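Local structure of major extracellular endoglucanase (Xanthomonas campestris pv. campestris, 4TUF) at residues I260-F265 with V298-S303; T292-L297 with G309-W314. The protein cuts internal beta-1,4-glucosidic bonds in cellulose, lichenin and cereal beta-glucans, through the family 5 glycoside hydrolase catalytic domain that this chain represents. All coordinates share one frame; numbering follows the deposited sequence. Where two conformers were deposited one is given.

Contact 1 (I260-F265 with V298-S303)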
# COMPACT_ATOMS: atom_id res chain seq x y z
N ILE A 260 7.15 -19.62 -5.12
CA ILE A 260 7.93 -18.43 -4.82
C ILE A 260 7.11 -17.42 -4.02
O ILE A 260 7.59 -16.83 -3.05
CB ILE A 260 8.45 -17.79 -6.12
CG1 ILE A 260 9.54 -18.68 -6.72
CG2 ILE A 260 8.97 -16.39 -5.88
CD1 ILE A 260 9.89 -18.35 -8.14
N TRP A 261 5.85 -17.24 -4.42
CA TRP A 261 4.92 -16.41 -3.67
C TRP A 261 4.67 -17.00 -2.30
O TRP A 261 4.59 -16.28 -1.30
CB TRP A 261 3.61 -16.24 -4.43
CG TRP A 261 3.75 -15.52 -5.73
CD1 TRP A 261 4.62 -14.51 -6.02
CD2 TRP A 261 3.01 -15.76 -6.93
NE1 TRP A 261 4.46 -14.09 -7.32
CE2 TRP A 261 3.47 -14.85 -7.90
CE3 TRP A 261 1.99 -16.65 -7.27
CZ2 TRP A 261 2.96 -14.81 -9.19
CZ3 TRP A 261 1.48 -16.61 -8.55
CH2 TRP A 261 1.96 -15.70 -9.50
N GLU A 262 4.55 -18.33 -2.24
CA GLU A 262 4.35 -19.02 -0.98
C GLU A 262 5.51 -18.73 -0.03
O GLU A 262 5.30 -18.36 1.12
CB GLU A 262 4.20 -20.52 -1.20
CG GLU A 262 3.95 -21.33 0.07
CD GLU A 262 2.52 -21.22 0.56
OE1 GLU A 262 1.71 -20.50 -0.06
OE2 GLU A 262 2.20 -21.87 1.58
N ARG A 263 6.73 -18.90 -0.53
CA ARG A 263 7.93 -18.64 0.25
C ARG A 263 8.01 -17.22 0.81
O ARG A 263 8.29 -17.02 1.99
CB ARG A 263 9.18 -18.91 -0.59
CG ARG A 263 10.47 -18.62 0.15
CD ARG A 263 11.60 -19.47 -0.38
NE ARG A 263 12.04 -19.04 -1.70
CZ ARG A 263 12.34 -19.88 -2.69
NH1 ARG A 263 12.23 -21.19 -2.50
NH2 ARG A 263 12.74 -19.41 -3.86
N HIS A 264 7.89 -16.23 -0.08
CA HIS A 264 7.97 -14.82 0.28
C HIS A 264 6.86 -14.26 1.18
O HIS A 264 7.15 -13.54 2.12
CB HIS A 264 8.10 -13.96 -0.97
CG HIS A 264 9.39 -14.16 -1.70
ND1 HIS A 264 9.57 -13.77 -3.01
CD2 HIS A 264 10.56 -14.72 -1.32
CE1 HIS A 264 10.79 -14.07 -3.39
NE2 HIS A 264 11.41 -14.65 -2.38
N PHE A 265 5.61 -14.58 0.90
CA PHE A 265 4.53 -14.13 1.77
C PHE A 265 3.44 -15.12 2.09
O PHE A 265 2.81 -15.05 3.09
CB PHE A 265 3.91 -12.84 1.25
CG PHE A 265 3.37 -12.93 -0.13
CD1 PHE A 265 4.17 -12.70 -1.18
CD2 PHE A 265 2.08 -13.26 -0.35
CE1 PHE A 265 3.69 -12.79 -2.44
CE2 PHE A 265 1.58 -13.36 -1.61
CZ PHE A 265 2.40 -13.13 -2.66
N VAL A 298 -3.52 -13.81 -9.26
CA VAL A 298 -4.92 -13.80 -8.83
C VAL A 298 -5.39 -15.21 -8.53
O VAL A 298 -6.01 -15.46 -7.49
CB VAL A 298 -5.82 -13.14 -9.89
CG1 VAL A 298 -7.29 -13.39 -9.57
CG2 VAL A 298 -5.53 -11.65 -9.98
N LYS A 299 -5.08 -16.15 -9.42
CA LYS A 299 -5.41 -17.55 -9.22
C LYS A 299 -4.82 -18.08 -7.91
O LYS A 299 -5.48 -18.80 -7.17
CB LYS A 299 -4.92 -18.39 -10.41
CG LYS A 299 -5.30 -19.87 -10.35
CD LYS A 299 -4.51 -20.66 -11.39
CE LYS A 299 -4.83 -22.15 -11.32
NZ LYS A 299 -6.21 -22.45 -11.81
N TYR A 300 -3.58 -17.69 -7.62
CA TYR A 300 -2.90 -18.13 -6.40
C TYR A 300 -3.49 -17.46 -5.16
O TYR A 300 -3.68 -18.11 -4.13
CB TYR A 300 -1.40 -17.85 -6.49
CG TYR A 300 -0.67 -18.04 -5.18
CD1 TYR A 300 -0.32 -19.31 -4.75
CD2 TYR A 300 -0.34 -16.96 -4.38
CE1 TYR A 300 0.34 -19.50 -3.55
CE2 TYR A 300 0.32 -17.13 -3.18
CZ TYR A 300 0.66 -18.40 -2.77
OH TYR A 300 1.32 -18.59 -1.58
N LEU A 301 -3.78 -16.17 -5.26
CA LEU A 301 -4.39 -15.44 -4.15
C LEU A 301 -5.74 -16.05 -3.77
O LEU A 301 -6.00 -16.29 -2.58
CB LEU A 301 -4.56 -13.96 -4.52
CG LEU A 301 -3.30 -13.10 -4.56
CD1 LEU A 301 -3.63 -11.69 -5.05
CD2 LEU A 301 -2.65 -13.05 -3.19
N ARG A 302 -6.58 -16.31 -4.76
CA ARG A 302 -7.89 -16.93 -4.53
C ARG A 302 -7.74 -18.25 -3.79
O ARG A 302 -8.55 -18.58 -2.91
CB ARG A 302 -8.62 -17.16 -5.86
CG ARG A 302 -8.99 -15.89 -6.63
CD ARG A 302 -10.30 -15.30 -6.17
NE ARG A 302 -11.40 -16.25 -6.28
CZ ARG A 302 -12.62 -16.05 -5.80
NH1 ARG A 302 -12.91 -14.93 -5.15
NH2 ARG A 302 -13.55 -16.99 -5.95
N SER A 303 -6.70 -19.01 -4.13
CA SER A 303 -6.48 -20.33 -3.55
C SER A 303 -6.00 -20.25 -2.10
O SER A 303 -6.19 -21.18 -1.31
CB SER A 303 -5.48 -21.12 -4.39
OG SER A 303 -4.16 -20.64 -4.20
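Tyr300 reaches from helix 288-303 across to helix 257-266 and makes almost the whole contact, meeting Trp261, Phe265 and Glu262 in turn. Its CG stands anti to the backbone N (chi1 170°), which sends the ring straight out between the two helices. Its CB lies against the six-membered ring of Trp261, 3.7 Å from CE3. One bond further, CG of Tyr300 sits at the same distance from that CE3. The two side chains run past each other in opposite directions with their ring planes inclined at 47°, an oblique pairing that is neither a stack nor a T-shape. On the CE2 side the tyrosine ring slips in beside the other helix: CE2 packs on Trp261 CB at 3.6 Å and, more loosely, on Phe265 CE2 at 4.3 Å. Phe265 comes to the edge of the tyrosine ring, while one face of its own ring lies over the carbonyl O of Trp261, one turn back.

These are neighbouring helices on the outside of the TIM barrel, those that follow strands 231-238 and 276-280. The axes of the two short segments approach to 11.6 Å and cross at -57°, a separation spanned here by aromatic side chains. Behind the pair, Trp261 also rests on Val237 of the barrel wall.

At the tip, Tyr300 OH donates to Glu262 OE1; the modelled 2.5 Å is very short and, at this resolution, no evidence of an unusually strong bond. The acceptor lies at the edge of the tyrosine ring and in its plane, whereas the carboxylate itself is turned almost perpendicular to that ring. Glu262 gets there by a bend in its chain at chi2. The other oxygen, OE2, forms a long, weak ion pair with Lys304 NZ, just beyond the end of helix 288-303.

Contact 2 (T292-L297 with G309-W314)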
# COMPACT_ATOMS: atom_id res chain seq x y z
N THR A 292 0.00 -12.96 -18.30
CA THR A 292 0.11 -14.27 -17.66
C THR A 292 0.41 -14.17 -16.16
O THR A 292 -0.22 -14.83 -15.34
CB THR A 292 1.20 -15.13 -18.32
OG1 THR A 292 1.02 -15.14 -19.74
CG2 THR A 292 1.14 -16.55 -17.79
N TRP A 293 1.38 -13.32 -15.81
CA TRP A 293 1.81 -13.18 -14.42
C TRP A 293 0.68 -12.70 -13.50
O TRP A 293 0.48 -13.26 -12.43
CB TRP A 293 3.00 -12.22 -14.32
CG TRP A 293 3.39 -11.96 -12.90
CD1 TRP A 293 4.21 -12.73 -12.13
CD2 TRP A 293 2.96 -10.88 -12.07
NE1 TRP A 293 4.32 -12.18 -10.87
CE2 TRP A 293 3.56 -11.05 -10.81
CE3 TRP A 293 2.12 -9.78 -12.28
CZ2 TRP A 293 3.35 -10.16 -9.76
CZ3 TRP A 293 1.92 -8.90 -11.24
CH2 TRP A 293 2.53 -9.09 -10.00
N GLN A 294 -0.03 -11.65 -13.91
CA GLN A 294 -1.13 -11.11 -13.11
C GLN A 294 -2.24 -12.13 -12.96
O GLN A 294 -2.82 -12.28 -11.88
CB GLN A 294 -1.68 -9.81 -13.72
CG GLN A 294 -0.70 -8.65 -13.65
CD GLN A 294 -1.37 -7.29 -13.72
OE1 GLN A 294 -2.46 -7.10 -13.17
NE2 GLN A 294 -0.73 -6.35 -14.39
N ASP A 295 -2.55 -12.84 -14.05
CA ASP A 295 -3.57 -13.88 -14.02
C ASP A 295 -3.22 -14.95 -13.00
O ASP A 295 -4.07 -15.34 -12.19
CB ASP A 295 -3.73 -14.51 -15.40
CG ASP A 295 -4.49 -13.62 -16.37
OD1 ASP A 295 -5.28 -12.77 -15.92
OD2 ASP A 295 -4.30 -13.79 -17.60
N ALA A 296 -1.97 -15.41 -13.02
CA ALA A 296 -1.52 -16.47 -12.12
C ALA A 296 -1.52 -16.03 -10.65
O ALA A 296 -1.85 -16.82 -9.76
CB ALA A 296 -0.13 -16.93 -12.51
N LEU A 297 -1.15 -14.77 -10.40
CA LEU A 297 -1.15 -14.23 -9.05
C LEU A 297 -2.55 -14.23 -8.46
O LEU A 297 -2.75 -14.62 -7.31
CB LEU A 297 -0.57 -12.82 -9.02
CG LEU A 297 -0.61 -12.12 -7.66
CD1 LEU A 297 0.19 -12.91 -6.63
CD2 LEU A 297 -0.10 -10.69 -7.73
N GLY A 309 -6.90 -6.59 -1.39
CA GLY A 309 -5.59 -6.02 -1.55
C GLY A 309 -5.70 -4.67 -2.23
O GLY A 309 -6.80 -4.19 -2.48
N PHE A 310 -4.56 -4.07 -2.54
CA PHE A 310 -4.54 -2.75 -3.15
C PHE A 310 -3.76 -2.75 -4.45
O PHE A 310 -2.53 -2.84 -4.45
CB PHE A 310 -3.94 -1.73 -2.18
CG PHE A 310 -4.76 -1.52 -0.93
CD1 PHE A 310 -4.57 -2.32 0.18
CD2 PHE A 310 -5.73 -0.53 -0.88
CE1 PHE A 310 -5.33 -2.13 1.32
CE2 PHE A 310 -6.49 -0.34 0.26
CZ PHE A 310 -6.29 -1.14 1.36
N TYR A 311 -4.48 -2.67 -5.57
CA TYR A 311 -3.86 -2.63 -6.88
C TYR A 311 -2.97 -1.40 -7.08
O TYR A 311 -3.25 -0.33 -6.54
CB TYR A 311 -4.93 -2.67 -7.98
CG TYR A 311 -4.37 -3.03 -9.33
CD1 TYR A 311 -4.03 -4.34 -9.63
CD2 TYR A 311 -4.16 -2.06 -10.31
CE1 TYR A 311 -3.51 -4.68 -10.87
CE2 TYR A 311 -3.64 -2.39 -11.54
CZ TYR A 311 -3.32 -3.71 -11.82
OH TYR A 311 -2.80 -4.05 -13.05
N TRP A 312 -1.89 -1.56 -7.84
CA TRP A 312 -1.00 -0.47 -8.21
C TRP A 312 -1.07 -0.22 -9.71
O TRP A 312 -0.57 -1.04 -10.48
CB TRP A 312 0.43 -0.82 -7.79
CG TRP A 312 1.44 0.28 -7.95
CD1 TRP A 312 1.32 1.55 -7.50
CD2 TRP A 312 2.74 0.18 -8.56
NE1 TRP A 312 2.46 2.27 -7.81
CE2 TRP A 312 3.34 1.45 -8.46
CE3 TRP A 312 3.44 -0.85 -9.19
CZ2 TRP A 312 4.62 1.72 -8.96
CZ3 TRP A 312 4.71 -0.58 -9.68
CH2 TRP A 312 5.28 0.69 -9.57
N SER A 313 -1.67 0.89 -10.15
CA SER A 313 -2.27 1.91 -9.30
C SER A 313 -3.49 2.52 -9.99
O SER A 313 -3.87 2.09 -11.07
CB SER A 313 -1.27 3.03 -9.00
OG SER A 313 -0.88 3.66 -10.20
N TRP A 314 -4.08 3.53 -9.36
CA TRP A 314 -5.14 4.29 -10.01
C TRP A 314 -4.56 5.11 -11.16
O TRP A 314 -4.99 5.00 -12.30
CB TRP A 314 -5.85 5.20 -9.01
CG TRP A 314 -6.92 6.06 -9.63
CD1 TRP A 314 -6.90 7.42 -9.78
CD2 TRP A 314 -8.16 5.61 -10.17
NE1 TRP A 314 -8.05 7.84 -10.39
CE2 TRP A 314 -8.85 6.75 -10.64
CE3 TRP A 314 -8.76 4.35 -10.31
CZ2 TRP A 314 -10.11 6.67 -11.23
CZ3 TRP A 314 -10.01 4.27 -10.90
CH2 TRP A 314 -10.67 5.43 -11.36
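Gln294 and Tyr311 meet by their polar ends, and that single meeting joins helix 288-303 to strand 309-311, the last two elements of a beta-alpha-beta unit in the TIM barrel. Tyr311 OH donates to Gln294 OE1 at 3.1 Å. The close part of the contact is small: besides meeting the hydroxyl, OE1 lies at the ring edge and in its plane, 3.5 Å from Tyr311 CE1. The glutamine crosses the tyrosine at about a right angle, and the amide and ring planes differ by 40°.

Elsewhere the two segments stand well apart. Even the nearest CA atoms, those of Gln294 and Tyr311, are 10.9 Å from each other, and other parts of the fold pack around the bridge: Leu339 of helix 334-344 lies on Gln294, Leu340 on Tyr311, and Phe279 of strand 276-280 meets the tyrosine edge-to-face. Both bridging residues are buried here.

Gln294 extends beyond CG towards the strand, and its amide is held from both ends. NE2 donates to Asp290 OD2, one turn earlier in the same helix, and more weakly to Gly281 O, which should fix which way round the amide sits. OE1 then faces the hydroxyl: Tyr311 OH lies in the carbonyl plane on a lone pair, with a C=O...OH angle of 106°.

The centres of contacts 1 and 2 lie 12 Å apart on the same side of the chain's centre, and helix 288-303 serves both. Along the chain their segments alternate: 260-265, 292-297, 298-303, 309-314. Contact 1 ties this helix laterally to its neighbour 257-266, and contact 2 ties it inward to strand 309-311, so neighbouring parts of one helix make contacts in two directions. Trp261 bridges the two sites, its CZ2 lying 3.4 Å from Trp293 NE1 and its CH2 packing against the backbone of Leu297. Contact 1 lies between two outer helices, while strand 309-311 of contact 2 pairs with strand 276-280, which carries Glu278, the probable nucleophile.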